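PDB 2BCG: secretory pathway GDP dissociation inhibitor, which inhibits the release of GDP from Rab GTPases such as Sec4 and extracts GDP-bound Ypt7 from vacuolar membranes. Local coordinates for residues E180-F185 and D206-P211. Numbering follows the deposited sequence. Where two conformers were deposited one is given.
Sequences EVYYKF and DYLQQP
Tyr182 and Tyr207 meet through their phenol hydroxyls, OH to OH 2.9 Å, in a hydrogen bond that either residue could donate. The pair joins the last turn of helix 178-184 to the short 3-10 turn 206-208, within the helical part of Rab GDI that also holds the two geranylgeranyl groups; the Tyr182 side chain lies about 12 Å from a bound geranylgeranyl. The two side chains cross at about a right angle, and each hydroxyl sits at the edge of the other ring, near its plane, so the rings do not stack on each other. Beside the bond, Tyr182 CE1 packs 3.8 Å from Tyr207 CE2. Leu208 closes the same edge of Tyr182, its CD2 methyl resting 3.6 Å from Tyr182 CE1. With Tyr207 CG between the backbone N and the carbonyl carbon (chi1 79°), the ring points to Tyr182, and Leu208 CG sits 4.0 Å above the plane on one face, offset toward the rim. Around this buried junction, Trp202 stacks on the Tyr207 ring, while Lys192 and Ile195 of helix 189-199 touch Tyr182. Backbone hydrogen bonds pair Leu208 with Asp179 and Gln210 with Met178, tying 206-211 to the start of the helix. Following the 3-10 segment, Gln209 N bonds to Asp206 O at 3.2 Å, and Gln210 N reaches Tyr207 O over the same distance.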
ATOM      1  N   GLU A 180       7.444 -36.105   9.921  1.00 25.18           N
ATOM      2  CA  GLU A 180       7.843 -37.286   9.163  1.00 25.19           C
ATOM      3  C   GLU A 180       8.731 -36.939   7.987  1.00 24.48           C
ATOM      4  O   GLU A 180       9.668 -37.666   7.673  1.00 24.67           O
ATOM      5  CB  GLU A 180       6.618 -38.076   8.695  1.00 25.27           C
ATOM      6  CG  GLU A 180       5.859 -38.724   9.842  1.00 27.71           C
ATOM      7  CD  GLU A 180       4.604 -39.440   9.377  1.00 29.36           C
ATOM      8  OE1 GLU A 180       4.052 -39.072   8.315  1.00 29.09           O
ATOM      9  OE2 GLU A 180       4.174 -40.372  10.085  1.00 32.55           O
ATOM     10  N   VAL A 181       8.481 -35.792   7.351  1.00 24.05           N
ATOM     11  CA  VAL A 181       9.353 -35.328   6.293  1.00 23.51           C
ATOM     12  C   VAL A 181      10.761 -35.019   6.857  1.00 23.06           C
ATOM     13  O   VAL A 181      11.777 -35.383   6.257  1.00 23.21           O
ATOM     14  CB  VAL A 181       8.747 -34.075   5.552  1.00 23.24           C
ATOM     15  CG1 VAL A 181       9.781 -33.415   4.670  1.00 23.86           C
ATOM     16  CG2 VAL A 181       7.515 -34.459   4.729  1.00 24.42           C
ATOM     17  N   TYR A 182      10.804 -34.376   8.032  1.00 22.25           N
ATOM     18  CA  TYR A 182      12.068 -34.042   8.679  1.00 20.88           C
ATOM     19  C   TYR A 182      12.839 -35.336   8.994  1.00 21.77           C
ATOM     20  O   TYR A 182      14.056 -35.415   8.766  1.00 22.14           O
ATOM     21  CB  TYR A 182      11.815 -33.239   9.964  1.00 19.41           C
ATOM     22  CG  TYR A 182      11.409 -31.751   9.816  1.00 18.01           C
ATOM     23  CD1 TYR A 182      10.541 -31.170  10.740  1.00 17.66           C
ATOM     24  CD2 TYR A 182      11.909 -30.950   8.780  1.00 19.60           C
ATOM     25  CE1 TYR A 182      10.198 -29.793  10.674  1.00 16.69           C
ATOM     26  CE2 TYR A 182      11.565 -29.554   8.687  1.00 17.37           C
ATOM     27  CZ  TYR A 182      10.704 -29.010   9.647  1.00 17.30           C
ATOM     28  OH  TYR A 182      10.368 -27.656   9.554  1.00 18.32           O
ATOM     29  N   TYR A 183      12.097 -36.349   9.450  1.00 22.30           N
ATOM     30  CA  TYR A 183      12.680 -37.656   9.811  1.00 22.65           C
ATOM     31  C   TYR A 183      13.357 -38.330   8.627  1.00 22.97           C
ATOM     32  O   TYR A 183      14.462 -38.860   8.782  1.00 23.32           O
ATOM     33  CB  TYR A 183      11.606 -38.575  10.380  1.00 22.85           C
ATOM     34  CG  TYR A 183      12.144 -39.760  11.163  1.00 22.60           C
ATOM     35  CD1 TYR A 183      12.582 -39.607  12.481  1.00 21.71           C
ATOM     36  CD2 TYR A 183      12.135 -41.042  10.608  1.00 23.06           C
ATOM     37  CE1 TYR A 183      13.046 -40.715  13.232  1.00 22.78           C
ATOM     38  CE2 TYR A 183      12.602 -42.141  11.332  1.00 20.68           C
ATOM     39  CZ  TYR A 183      13.048 -41.966  12.634  1.00 22.20           C
ATOM     40  OH  TYR A 183      13.493 -43.057  13.372  1.00 22.34           O
ATOM     41  N   LYS A 184      12.713 -38.301   7.458  1.00 23.56           N
ATOM     42  CA  LYS A 184      13.284 -38.904   6.250  1.00 24.38           C
ATOM     43  C   LYS A 184      14.691 -38.341   6.006  1.00 24.21           C
ATOM     44  O   LYS A 184      15.601 -39.056   5.588  1.00 24.73           O
ATOM     45  CB  LYS A 184      12.352 -38.687   5.045  0.60 24.84           C
ATOM     46  CG  LYS A 184      12.906 -39.121   3.670  0.60 26.34           C
ATOM     47  CD  LYS A 184      12.776 -40.632   3.400  0.60 28.57           C
ATOM     48  CE  LYS A 184      11.327 -41.056   3.210  0.60 28.75           C
ATOM     49  NZ  LYS A 184      11.237 -42.460   2.719  0.60 29.39           N
ATOM     50  N   PHE A 185      14.877 -37.053   6.298  1.00 23.93           N
ATOM     51  CA  PHE A 185      16.169 -36.411   6.110  1.00 23.56           C
ATOM     52  C   PHE A 185      17.031 -36.342   7.365  1.00 23.80           C
ATOM     53  O   PHE A 185      18.107 -35.759   7.329  1.00 24.46           O
ATOM     54  CB  PHE A 185      15.938 -35.017   5.524  1.00 23.71           C
ATOM     55  CG  PHE A 185      15.290 -35.064   4.184  1.00 23.47           C
ATOM     56  CD1 PHE A 185      13.927 -34.853   4.065  1.00 24.58           C
ATOM     57  CD2 PHE A 185      16.025 -35.402   3.052  1.00 23.90           C
ATOM     58  CE1 PHE A 185      13.315 -34.920   2.816  1.00 24.89           C
ATOM     59  CE2 PHE A 185      15.417 -35.477   1.795  1.00 24.29           C
ATOM     60  CZ  PHE A 185      14.066 -35.241   1.688  1.00 23.63           C
ATOM     61  N   ASP A 206       2.719 -25.987  15.779  1.00 30.48           N
ATOM     62  CA  ASP A 206       1.550 -26.800  15.417  1.00 29.95           C
ATOM     63  C   ASP A 206       1.783 -27.582  14.124  1.00 29.19           C
ATOM     64  O   ASP A 206       1.362 -28.736  14.014  1.00 29.81           O
ATOM     65  CB  ASP A 206       0.318 -25.927  15.221  1.00 30.56           C
ATOM     66  CG  ASP A 206      -0.136 -25.233  16.497  1.00 32.06           C
ATOM     67  OD1 ASP A 206       0.421 -25.507  17.588  1.00 33.67           O
ATOM     68  OD2 ASP A 206      -1.076 -24.404  16.397  1.00 35.89           O
ATOM     69  N   TYR A 207       2.448 -26.950  13.150  1.00 27.29           N
ATOM     70  CA  TYR A 207       2.674 -27.532  11.805  1.00 25.64           C
ATOM     71  C   TYR A 207       3.371 -28.905  11.806  1.00 25.39           C
ATOM     72  O   TYR A 207       3.257 -29.659  10.831  1.00 25.10           O
ATOM     73  CB  TYR A 207       3.487 -26.576  10.933  1.00 24.12           C
ATOM     74  CG  TYR A 207       4.973 -26.623  11.237  1.00 22.56           C
ATOM     75  CD1 TYR A 207       5.522 -25.915  12.330  1.00 21.24           C
ATOM     76  CD2 TYR A 207       5.831 -27.393  10.445  1.00 20.82           C
ATOM     77  CE1 TYR A 207       6.904 -25.966  12.612  1.00 19.65           C
ATOM     78  CE2 TYR A 207       7.202 -27.463  10.712  1.00 20.86           C
ATOM     79  CZ  TYR A 207       7.728 -26.766  11.799  1.00 20.11           C
ATOM     80  OH  TYR A 207       9.078 -26.837  12.045  1.00 19.40           O
ATOM     81  N   LEU A 208       4.109 -29.208  12.873  1.00 25.61           N
ATOM     82  CA  LEU A 208       4.867 -30.456  12.953  1.00 26.37           C
ATOM     83  C   LEU A 208       3.972 -31.698  12.821  1.00 27.64           C
ATOM     84  O   LEU A 208       4.388 -32.716  12.256  1.00 27.62           O
ATOM     85  CB  LEU A 208       5.647 -30.524  14.257  1.00 26.62           C
ATOM     86  CG  LEU A 208       6.891 -29.639  14.451  1.00 25.09           C
ATOM     87  CD1 LEU A 208       7.380 -29.840  15.877  1.00 25.81           C
ATOM     88  CD2 LEU A 208       7.994 -29.973  13.457  1.00 25.78           C
ATOM     89  N   GLN A 209       2.751 -31.592  13.331  1.00 28.75           N
ATOM     90  CA  GLN A 209       1.836 -32.730  13.357  1.00 29.79           C
ATOM     91  C   GLN A 209       0.718 -32.597  12.323  1.00 30.23           C
ATOM     92  O   GLN A 209      -0.268 -33.328  12.366  1.00 30.23           O
ATOM     93  CB  GLN A 209       1.300 -32.958  14.776  1.00 30.94           C
ATOM     94  CG  GLN A 209       2.389 -33.119  15.852  1.00 33.37           C
ATOM     95  CD  GLN A 209       3.424 -34.209  15.532  1.00 35.28           C
ATOM     96  OE1 GLN A 209       3.136 -35.177  14.821  1.00 38.74           O
ATOM     97  NE2 GLN A 209       4.637 -34.049  16.063  1.00 38.23           N
ATOM     98  N   GLN A 210       0.895 -31.679  11.374  1.00 29.61           N
ATOM     99  CA  GLN A 210      -0.072 -31.447  10.302  1.00 29.58           C
ATOM    100  C   GLN A 210       0.527 -31.923   8.972  1.00 29.38           C
ATOM    101  O   GLN A 210       1.756 -32.032   8.871  1.00 28.39           O
ATOM    102  CB  GLN A 210      -0.433 -29.959  10.223  0.50 29.64           C
ATOM    103  CG  GLN A 210      -1.390 -29.507  11.310  0.50 30.31           C
ATOM    104  CD  GLN A 210      -1.474 -28.002  11.450  0.50 29.20           C
ATOM    105  OE1 GLN A 210      -0.945 -27.248  10.630  0.50 30.88           O
ATOM    106  NE2 GLN A 210      -2.147 -27.554  12.501  0.50 30.87           N
ATOM    107  N   PRO A 211      -0.327 -32.234   7.957  1.00 29.21           N
ATOM    108  CA  PRO A 211       0.148 -32.585   6.620  1.00 28.98           C
ATOM    109  C   PRO A 211       1.262 -31.663   6.117  1.00 28.37           C
ATOM    110  O   PRO A 211       1.213 -30.450   6.340  1.00 29.12           O
ATOM    111  CB  PRO A 211      -1.095 -32.406   5.749  1.00 29.46           C
ATOM    112  CG  PRO A 211      -2.205 -32.763   6.655  1.00 30.25           C
ATOM    113  CD  PRO A 211      -1.801 -32.304   8.032  1.00 29.76           C
TER